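Local coordinates for proton-dependent oligopeptide transporter family protein (Xanthomonas campestris, PDB 6EI3) that probably couples the inward movement of protons to the uptake of small peptides across the cell membrane, and is captured here in an auto-inhibited state, at residues A[60-65]-A[117-122]; A[416-421]-A[435-440]; A[454-459]-A[469-474]. All coordinates share one frame; numbering follows the deposited sequence.

Contact 1 (A[60-65]-A[117-122]); sequences FFPLLG and IKPLVA. With 78M ((2S)-2,3-dihydroxypropyl(7Z)-pentadec-7-enoate), chain G.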
loop_
_atom_site.group_PDB
_atom_site.type_symbol
_atom_site.label_atom_id
_atom_site.label_comp_id
_atom_site.label_asym_id
_atom_site.label_seq_id
_atom_site.Cartn_x
_atom_site.Cartn_y
_atom_site.Cartn_z
ATOM N N PHE A 60 -7.010 -2.376 -2.416
ATOM C CA PHE A 60 -7.907 -2.350 -3.582
ATOM C C PHE A 60 -9.315 -1.859 -3.168
ATOM O O PHE A 60 -9.893 -1.027 -3.870
ATOM C CB PHE A 60 -8.012 -3.736 -4.252
ATOM C CG PHE A 60 -9.103 -3.789 -5.302
ATOM C CD1 PHE A 60 -8.916 -3.203 -6.555
ATOM C CD2 PHE A 60 -10.349 -4.336 -5.007
ATOM C CE1 PHE A 60 -9.940 -3.214 -7.511
ATOM C CE2 PHE A 60 -11.378 -4.332 -5.964
ATOM C CZ PHE A 60 -11.162 -3.776 -7.210
ATOM N N PHE A 61 -9.873 -2.402 -2.041
ATOM C CA PHE A 61 -11.225 -2.086 -1.562
ATOM C C PHE A 61 -11.454 -0.588 -1.218
ATOM O O PHE A 61 -12.613 -0.200 -1.328
ATOM C CB PHE A 61 -11.691 -3.013 -0.434
ATOM C CG PHE A 61 -11.987 -4.403 -0.950
ATOM C CD1 PHE A 61 -12.964 -4.610 -1.920
ATOM C CD2 PHE A 61 -11.291 -5.504 -0.464
ATOM C CE1 PHE A 61 -13.228 -5.896 -2.409
ATOM C CE2 PHE A 61 -11.556 -6.797 -0.950
ATOM C CZ PHE A 61 -12.531 -6.982 -1.915
ATOM N N PRO A 62 -10.450 0.315 -0.996
ATOM C CA PRO A 62 -10.773 1.762 -0.936
ATOM C C PRO A 62 -11.584 2.230 -2.140
ATOM O O PRO A 62 -12.349 3.176 -1.992
ATOM C CB PRO A 62 -9.393 2.424 -0.953
ATOM C CG PRO A 62 -8.522 1.423 -0.257
ATOM C CD PRO A 62 -8.998 0.109 -0.795
ATOM N N LEU A 63 -11.444 1.565 -3.325
ATOM C CA LEU A 63 -12.215 1.921 -4.528
ATOM C C LEU A 63 -13.723 1.796 -4.248
ATOM O O LEU A 63 -14.483 2.720 -4.553
ATOM C CB LEU A 63 -11.854 1.040 -5.753
ATOM C CG LEU A 63 -10.523 1.304 -6.480
ATOM C CD1 LEU A 63 -10.379 0.361 -7.692
ATOM C CD2 LEU A 63 -10.437 2.756 -7.013
ATOM N N LEU A 64 -14.138 0.663 -3.639
ATOM C CA LEU A 64 -15.522 0.389 -3.278
ATOM C C LEU A 64 -16.003 1.295 -2.144
ATOM O O LEU A 64 -17.073 1.881 -2.278
ATOM C CB LEU A 64 -15.737 -1.090 -2.936
ATOM C CG LEU A 64 -17.193 -1.526 -2.680
ATOM C CD1 LEU A 64 -18.058 -1.444 -3.955
ATOM C CD2 LEU A 64 -17.232 -2.922 -2.122
ATOM N N GLY A 65 -15.198 1.449 -1.090
ATOM C CA GLY A 65 -15.516 2.324 0.037
ATOM C C GLY A 65 -15.856 3.749 -0.380
ATOM O O GLY A 65 -16.912 4.266 -0.017
ATOM N N ILE A 117 -12.871 1.552 4.628
ATOM C CA ILE A 117 -12.836 2.764 5.482
ATOM C C ILE A 117 -11.639 3.677 5.183
ATOM O O ILE A 117 -11.658 4.850 5.540
ATOM C CB ILE A 117 -12.853 2.408 6.992
ATOM C CG1 ILE A 117 -11.544 1.665 7.403
ATOM C CG2 ILE A 117 -14.120 1.620 7.356
ATOM C CD1 ILE A 117 -11.283 1.535 8.921
ATOM N N LYS A 118 -10.571 3.100 4.603
ATOM C CA LYS A 118 -9.301 3.755 4.334
ATOM C C LYS A 118 -9.415 5.121 3.609
ATOM O O LYS A 118 -8.780 6.052 4.083
ATOM C CB LYS A 118 -8.384 2.784 3.590
ATOM C CG LYS A 118 -6.952 3.233 3.447
ATOM C CD LYS A 118 -6.214 2.179 2.639
ATOM C CE LYS A 118 -4.958 1.760 3.318
ATOM N NZ LYS A 118 -5.190 0.866 4.456
ATOM N N PRO A 119 -10.183 5.336 2.513
ATOM C CA PRO A 119 -10.192 6.687 1.923
ATOM C C PRO A 119 -11.232 7.586 2.589
ATOM O O PRO A 119 -11.473 8.685 2.110
ATOM C CB PRO A 119 -10.567 6.399 0.460
ATOM C CG PRO A 119 -11.503 5.234 0.557
ATOM C CD PRO A 119 -11.053 4.412 1.744
ATOM N N LEU A 120 -11.890 7.095 3.657
ATOM C CA LEU A 120 -13.006 7.804 4.294
ATOM C C LEU A 120 -12.718 8.450 5.633
ATOM O O LEU A 120 -13.283 9.499 5.907
ATOM C CB LEU A 120 -14.231 6.865 4.458
ATOM C CG LEU A 120 -14.668 6.013 3.244
ATOM C CD1 LEU A 120 -15.839 5.148 3.607
ATOM C CD2 LEU A 120 -14.969 6.884 2.007
ATOM N N VAL A 121 -11.884 7.818 6.461
ATOM C CA VAL A 121 -11.581 8.285 7.815
ATOM C C VAL A 121 -11.022 9.723 7.810
ATOM O O VAL A 121 -11.564 10.578 8.515
ATOM C CB VAL A 121 -10.704 7.267 8.607
ATOM C CG1 VAL A 121 -9.279 7.160 8.058
ATOM C CG2 VAL A 121 -10.710 7.555 10.105
ATOM N N ALA A 122 -9.981 9.995 6.991
ATOM C CA ALA A 122 -9.350 11.309 6.916
ATOM C C ALA A 122 -10.259 12.375 6.361
ATOM O O ALA A 122 -10.321 13.459 6.922
ATOM C CB ALA A 122 -8.055 11.240 6.118
HETATM O O21 78M G . -2.062 -21.202 -2.956
HETATM C C20 78M G . -3.388 -21.341 -2.459
HETATM C C18 78M G . -3.664 -20.317 -1.382
HETATM O O19 78M G . -2.986 -20.673 -0.174
HETATM C C17 78M G . -5.140 -20.136 -1.102
HETATM O O2 78M G . -5.405 -18.709 -1.107
HETATM C C1 78M G . -5.365 -18.044 0.056
HETATM O O1 78M G . -4.992 -18.523 1.091
HETATM C C2 78M G . -5.809 -16.623 -0.113
HETATM C C3 78M G . -6.529 -16.042 1.094
HETATM C C4 78M G . -6.270 -14.557 1.230
HETATM C C5 78M G . -7.271 -13.807 2.080
HETATM C C6 78M G . -7.288 -12.304 1.813
HETATM C C7 78M G . -8.127 -11.927 0.634
HETATM C C8 78M G . -8.351 -10.705 0.189
HETATM C C9 78M G . -9.213 -10.337 -0.978
HETATM C C10 78M G . -8.425 -10.056 -2.250
HETATM C C11 78M G . -9.204 -9.267 -3.292
HETATM C C12 78M G . -8.392 -8.983 -4.536
HETATM C C13 78M G . -8.973 -7.949 -5.477
HETATM C C15 78M G . -8.621 -6.702 -7.647
HETATM C C14 78M G . -8.008 -7.571 -6.581
#

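Contact 2 (A[416-421]-A[435-440]); sequences TGIEFA and SFWYLT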
loop_
_atom_site.group_PDB
_atom_site.type_symbol
_atom_site.label_atom_id
_atom_site.label_comp_id
_atom_site.label_asym_id
_atom_site.label_seq_id
_atom_site.Cartn_x
_atom_site.Cartn_y
_atom_site.Cartn_z
ATOM N N THR A 416 7.159 11.366 -0.159
ATOM C CA THR A 416 7.243 12.351 -1.240
ATOM C C THR A 416 6.192 12.148 -2.352
ATOM O O THR A 416 5.664 13.131 -2.871
ATOM C CB THR A 416 8.638 12.286 -1.859
ATOM O OG1 THR A 416 9.617 12.344 -0.826
ATOM C CG2 THR A 416 8.889 13.392 -2.865
ATOM N N GLY A 417 5.947 10.887 -2.736
ATOM C CA GLY A 417 5.069 10.526 -3.841
ATOM C C GLY A 417 3.710 11.184 -3.874
ATOM O O GLY A 417 3.307 11.758 -4.887
ATOM N N ILE A 418 3.005 11.105 -2.760
ATOM C CA ILE A 418 1.647 11.608 -2.633
ATOM C C ILE A 418 1.628 13.149 -2.578
ATOM O O ILE A 418 0.797 13.777 -3.242
ATOM C CB ILE A 418 0.931 10.867 -1.446
ATOM C CG1 ILE A 418 -0.592 11.070 -1.488
ATOM C CG2 ILE A 418 1.519 11.176 -0.066
ATOM C CD1 ILE A 418 -1.265 10.463 -2.758
ATOM N N GLU A 419 2.604 13.755 -1.900
ATOM C CA GLU A 419 2.752 15.210 -1.853
ATOM C C GLU A 419 3.098 15.738 -3.271
ATOM O O GLU A 419 2.560 16.763 -3.712
ATOM C CB GLU A 419 3.863 15.579 -0.859
ATOM C CG GLU A 419 3.849 17.038 -0.436
ATOM C CD GLU A 419 4.834 17.433 0.653
ATOM O OE1 GLU A 419 5.249 16.551 1.442
ATOM O OE2 GLU A 419 5.177 18.637 0.729
ATOM N N PHE A 420 3.975 15.015 -3.989
ATOM C CA PHE A 420 4.349 15.390 -5.352
ATOM C C PHE A 420 3.117 15.320 -6.256
ATOM O O PHE A 420 2.856 16.247 -7.010
ATOM C CB PHE A 420 5.469 14.469 -5.889
ATOM C CG PHE A 420 5.607 14.509 -7.393
ATOM C CD1 PHE A 420 6.313 15.529 -8.015
ATOM C CD2 PHE A 420 4.987 13.555 -8.188
ATOM C CE1 PHE A 420 6.431 15.571 -9.406
ATOM C CE2 PHE A 420 5.089 13.613 -9.582
ATOM C CZ PHE A 420 5.805 14.629 -10.179
ATOM N N ALA A 421 2.369 14.215 -6.199
ATOM C CA ALA A 421 1.206 14.060 -7.071
ATOM C C ALA A 421 0.138 15.131 -6.806
ATOM O O ALA A 421 -0.404 15.688 -7.759
ATOM C CB ALA A 421 0.632 12.675 -6.927
ATOM N N SER A 435 -6.773 7.360 -4.934
ATOM C CA SER A 435 -7.192 6.053 -5.435
ATOM C C SER A 435 -6.026 5.390 -6.178
ATOM O O SER A 435 -5.741 4.226 -5.916
ATOM C CB SER A 435 -8.411 6.180 -6.349
ATOM O OG SER A 435 -9.548 6.600 -5.609
ATOM N N PHE A 436 -5.311 6.152 -7.037
ATOM C CA PHE A 436 -4.162 5.653 -7.796
ATOM C C PHE A 436 -2.999 5.289 -6.881
ATOM O O PHE A 436 -2.251 4.365 -7.215
ATOM C CB PHE A 436 -3.680 6.675 -8.845
ATOM C CG PHE A 436 -4.426 6.805 -10.158
ATOM C CD1 PHE A 436 -5.482 5.953 -10.470
ATOM C CD2 PHE A 436 -4.062 7.779 -11.090
ATOM C CE1 PHE A 436 -6.193 6.097 -11.667
ATOM C CE2 PHE A 436 -4.765 7.917 -12.300
ATOM C CZ PHE A 436 -5.821 7.071 -12.582
ATOM N N TRP A 437 -2.806 6.050 -5.774
ATOM C CA TRP A 437 -1.740 5.785 -4.787
ATOM C C TRP A 437 -2.008 4.467 -4.066
ATOM O O TRP A 437 -1.092 3.668 -3.915
ATOM C CB TRP A 437 -1.577 6.943 -3.781
ATOM C CG TRP A 437 -0.371 6.814 -2.884
ATOM C CD1 TRP A 437 -0.370 6.769 -1.518
ATOM C CD2 TRP A 437 1.012 6.781 -3.286
ATOM N NE1 TRP A 437 0.925 6.723 -1.044
ATOM C CE2 TRP A 437 1.791 6.720 -2.108
ATOM C CE3 TRP A 437 1.673 6.815 -4.532
ATOM C CZ2 TRP A 437 3.190 6.636 -2.139
ATOM C CZ3 TRP A 437 3.061 6.748 -4.559
ATOM C CH2 TRP A 437 3.802 6.667 -3.373
ATOM N N TYR A 438 -3.269 4.215 -3.658
ATOM C CA TYR A 438 -3.631 2.940 -3.022
ATOM C C TYR A 438 -3.382 1.780 -3.984
ATOM O O TYR A 438 -2.826 0.768 -3.582
ATOM C CB TYR A 438 -5.102 2.927 -2.585
ATOM C CG TYR A 438 -5.419 3.900 -1.478
ATOM C CD1 TYR A 438 -4.542 4.081 -0.411
ATOM C CD2 TYR A 438 -6.618 4.601 -1.463
ATOM C CE1 TYR A 438 -4.835 4.976 0.618
ATOM C CE2 TYR A 438 -6.928 5.482 -0.427
ATOM C CZ TYR A 438 -6.033 5.668 0.608
ATOM O OH TYR A 438 -6.343 6.518 1.643
ATOM N N LEU A 439 -3.741 1.957 -5.256
ATOM C CA LEU A 439 -3.521 0.942 -6.276
ATOM C C LEU A 439 -2.028 0.681 -6.531
ATOM O O LEU A 439 -1.696 -0.389 -7.017
ATOM C CB LEU A 439 -4.258 1.284 -7.589
ATOM C CG LEU A 439 -5.796 1.294 -7.520
ATOM C CD1 LEU A 439 -6.394 1.734 -8.864
ATOM C CD2 LEU A 439 -6.366 -0.075 -7.081
ATOM N N THR A 440 -1.144 1.661 -6.223
ATOM C CA THR A 440 0.313 1.536 -6.358
ATOM C C THR A 440 0.804 0.417 -5.424
ATOM O O THR A 440 1.603 -0.416 -5.847
ATOM C CB THR A 440 0.992 2.906 -6.165
ATOM O OG1 THR A 440 0.441 3.796 -7.124
ATOM C CG2 THR A 440 2.487 2.868 -6.366
#

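Contact 3 (A[454-459]-A[469-474]); sequences AVRNAT and LSEAAF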
loop_
_atom_site.group_PDB
_atom_site.type_symbol
_atom_site.label_atom_id
_atom_site.label_comp_id
_atom_site.label_asym_id
_atom_site.label_seq_id
_atom_site.Cartn_x
_atom_site.Cartn_y
_atom_site.Cartn_z
ATOM N N ALA A 454 6.609 -17.728 -10.366
ATOM C CA ALA A 454 7.790 -17.870 -11.212
ATOM C C ALA A 454 8.832 -18.832 -10.630
ATOM O O ALA A 454 9.307 -19.686 -11.366
ATOM C CB ALA A 454 8.414 -16.513 -11.498
ATOM N N VAL A 455 9.153 -18.728 -9.316
ATOM C CA VAL A 455 10.132 -19.619 -8.663
ATOM C C VAL A 455 9.613 -21.059 -8.500
ATOM O O VAL A 455 10.419 -21.988 -8.462
ATOM C CB VAL A 455 10.702 -19.078 -7.322
ATOM C CG1 VAL A 455 11.553 -17.837 -7.547
ATOM C CG2 VAL A 455 9.602 -18.822 -6.294
ATOM N N ARG A 456 8.281 -21.242 -8.410
ATOM C CA ARG A 456 7.657 -22.559 -8.235
ATOM C C ARG A 456 7.759 -23.429 -9.487
ATOM O O ARG A 456 7.557 -24.645 -9.414
ATOM C CB ARG A 456 6.205 -22.423 -7.732
ATOM C CG ARG A 456 5.671 -23.624 -6.921
ATOM C CD ARG A 456 6.596 -24.144 -5.815
ATOM N NE ARG A 456 6.947 -23.111 -4.838
ATOM C CZ ARG A 456 8.150 -22.970 -4.288
ATOM N NH1 ARG A 456 9.135 -23.802 -4.603
ATOM N NH2 ARG A 456 8.374 -22.003 -3.412
ATOM N N ASN A 457 8.116 -22.811 -10.622
ATOM C CA ASN A 457 8.317 -23.480 -11.899
ATOM C C ASN A 457 9.592 -24.331 -11.804
ATOM O O ASN A 457 10.642 -23.815 -11.404
ATOM C CB ASN A 457 8.426 -22.441 -13.014
ATOM C CG ASN A 457 8.459 -23.018 -14.402
ATOM O OD1 ASN A 457 9.490 -22.993 -15.082
ATOM N ND2 ASN A 457 7.318 -23.509 -14.868
ATOM N N ALA A 458 9.477 -25.643 -12.135
ATOM C CA ALA A 458 10.561 -26.639 -12.096
ATOM C C ALA A 458 11.817 -26.223 -12.871
ATOM O O ALA A 458 12.923 -26.555 -12.438
ATOM C CB ALA A 458 10.062 -27.988 -12.590
ATOM N N THR A 459 11.647 -25.497 -14.000
ATOM C CA THR A 459 12.752 -24.999 -14.823
ATOM C C THR A 459 13.498 -23.892 -14.068
ATOM O O THR A 459 14.720 -23.968 -13.940
ATOM C CB THR A 459 12.254 -24.587 -16.221
ATOM O OG1 THR A 459 11.624 -25.713 -16.838
ATOM C CG2 THR A 459 13.376 -24.075 -17.125
ATOM N N LEU A 469 22.919 -20.231 -4.760
ATOM C CA LEU A 469 22.083 -19.533 -3.781
ATOM C C LEU A 469 20.827 -20.331 -3.431
ATOM O O LEU A 469 20.271 -21.020 -4.288
ATOM C CB LEU A 469 21.646 -18.154 -4.329
ATOM C CG LEU A 469 22.703 -17.217 -4.939
ATOM C CD1 LEU A 469 22.041 -16.147 -5.784
ATOM C CD2 LEU A 469 23.577 -16.580 -3.869
ATOM N N SER A 470 20.322 -20.157 -2.190
ATOM C CA SER A 470 19.059 -20.745 -1.759
ATOM C C SER A 470 17.948 -19.965 -2.495
ATOM O O SER A 470 18.232 -18.917 -3.081
ATOM C CB SER A 470 18.887 -20.601 -0.250
ATOM O OG SER A 470 18.697 -19.249 0.149
ATOM N N GLU A 471 16.703 -20.476 -2.473
ATOM C CA GLU A 471 15.540 -19.832 -3.089
ATOM C C GLU A 471 15.312 -18.440 -2.459
ATOM O O GLU A 471 15.113 -17.463 -3.186
ATOM C CB GLU A 471 14.303 -20.730 -2.940
ATOM C CG GLU A 471 13.181 -20.405 -3.905
ATOM C CD GLU A 471 12.009 -21.364 -3.835
ATOM O OE1 GLU A 471 10.927 -20.939 -3.376
ATOM O OE2 GLU A 471 12.165 -22.535 -4.246
ATOM N N ALA A 472 15.393 -18.346 -1.119
ATOM C CA ALA A 472 15.249 -17.081 -0.397
ATOM C C ALA A 472 16.319 -16.064 -0.870
ATOM O O ALA A 472 15.946 -14.972 -1.270
ATOM C CB ALA A 472 15.346 -17.309 1.104
ATOM N N ALA A 473 17.618 -16.461 -0.904
ATOM C CA ALA A 473 18.742 -15.608 -1.319
ATOM C C ALA A 473 18.611 -15.161 -2.772
ATOM O O ALA A 473 18.846 -13.989 -3.064
ATOM C CB ALA A 473 20.080 -16.314 -1.085
ATOM N N PHE A 474 18.187 -16.076 -3.674
ATOM C CA PHE A 474 17.957 -15.745 -5.082
ATOM C C PHE A 474 16.872 -14.646 -5.196
ATOM O O PHE A 474 17.075 -13.667 -5.902
ATOM C CB PHE A 474 17.531 -16.995 -5.867
ATOM C CG PHE A 474 17.264 -16.740 -7.333
ATOM C CD1 PHE A 474 18.294 -16.800 -8.265
ATOM C CD2 PHE A 474 15.983 -16.421 -7.781
ATOM C CE1 PHE A 474 18.047 -16.549 -9.617
ATOM C CE2 PHE A 474 15.739 -16.168 -9.132
ATOM C CZ PHE A 474 16.774 -16.226 -10.039
#

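Contact 1 (A[60-65]-A[117-122])
P62 and P119 meet ring against ring in the tight part of this contact, where the start of helix 62-95 faces the turn that leads into helix 121-127. CB of P62 lies 3.7 Å from CD of P119. The P119 ring also covers the first turn of the other helix, its CG 3.4 Å from the carbonyl oxygen P62 O. Three residues on, G65 continues the same surface with bare backbone: L120 reaches it with CD2, 3.8 Å from G65 O. The CB of L120 does not head for the helix; its CG stands anti to the carbonyl carbon (chi1 -47°), and the chain beyond brings the methyl groups in. The backbone of the turn is tied at I117 O, which accepts from both L120 N and V121 N. The looser side is that of the partly exposed K118. Its CD passes 3.8 Å from CG of P62, the two side chains lying side by side and pointing the same way. Beyond CD the chain bends at chi3 and chi4 and leads the ammonium end away from the segment, while K118 also makes a cation-pi contact with F59. F60 and F61 take no part in the proline pair and instead meet a bound monoacylglycerol. The terminal carbon C15 of its acyl chain sits over the centre of one face of the F60 ring, 3.7 Å from CD1. F61 meets C11 of the same chain obliquely and packs edge-to-face with F112. Helix 430-456 also touches both segments. P62 and G65, near the start of helix 62-95, thus pack against the turn 117-120 within the all-helical major facilitator superfamily fold of the POT family.

Contact 2 (A[416-421]-A[435-440])
This is an apolar helix-to-helix contact inside the major facilitator superfamily bundle, between helix 400-424 and helix 430-456, which are joined by a short connection. All three touching residues, G417, I418 and W437, are buried, and packing across the pair rests on one indole. The nearest backbones are those of I418 and W437, with CA atoms 7.1 Å apart. W437 holds its CG anti to the backbone N (chi1 -171°), which extends the indole across to the neighbouring helix. The six-membered end of the indole reaches G417, where CH2 comes 4.1 Å from CA, obliquely to the ring. G417 has no side chain, and CH2 meets its backbone at CA. Two further rings meet the indole: F303 packs edge-to-face with it, and F296 of helix 281-306 meets it with the planes at about 60°. I418 also packs against V433 and M434, one turn earlier on the helix that carries W437. In its own helix, T440 folds its hydroxyl back, OG1 donating to F436 O at 2.8 Å. Over one face of the indole lies I418, its side chain running aslant to it. Its CG1 branch carries CD1 to the root of the tryptophan, 3.7 Å from W437 CB, while CB stands over the five-membered ring in a CH-pi contact, 4.2 Å from the centroid and 9° off the ring normal.

Contact 3 (A[454-459]-A[469-474])
R456 and E471 cross at about a right angle and join in a two-pronged salt bridge with unequal arms. The short arm runs from NH2 of R456 to OE1 of E471, 2.8 Å, on the syn lone pair of that oxygen. The other, from NH1 to OE2, is weak at 3.3 Å. The grip is not coplanar: guanidinium and carboxylate planes differ by 39°, and OE1 lies 28° out of the guanidinium plane. V455 adds an apolar neighbour, its CG2 3.8 Å from the same OE1. Bends of the arginine at chi2 and chi3 bring its end back to E471, although its CB points away. E471 instead stretches across, with CG anti to the backbone N (chi1 -161°) and an extended chain. In the next shell, S470 is the N-cap of the helix that E471 begins: S470 OG accepts from A473 N at 3.2 Å and also bonds D389 of helix 363-389. In segment 454-459, V455 O and N457 O each bond T461 OG1. The pair links the end of helix 430-456 to the start of helix 471-495, which helix 458-467 separates in the chain, with E42 and A45 of helix 40-60 touching R456.

In the fold
Contacts 1 and 2 are buried, though contact 1 has partly exposed residues and a lipid at its flank, and they touch: Y438, on the helix 430-456 segment of contact 2, packs on P62 and P119 of contact 1, and L63 meets S435. Contact 3 is only partly buried; its nearest atoms lie about 21 Å from contact 1 and 18 Å from contact 2. It shares helix 430-456 with contact 2, so one helix makes an aromatic contact along its length and a charged one at its end. The chemistry follows place: prolines, glycine and lipid in 60-65/117-122, indole and aliphatic groups in 416-421/435-440, and a salt bridge between helix ends in 454-459/469-474.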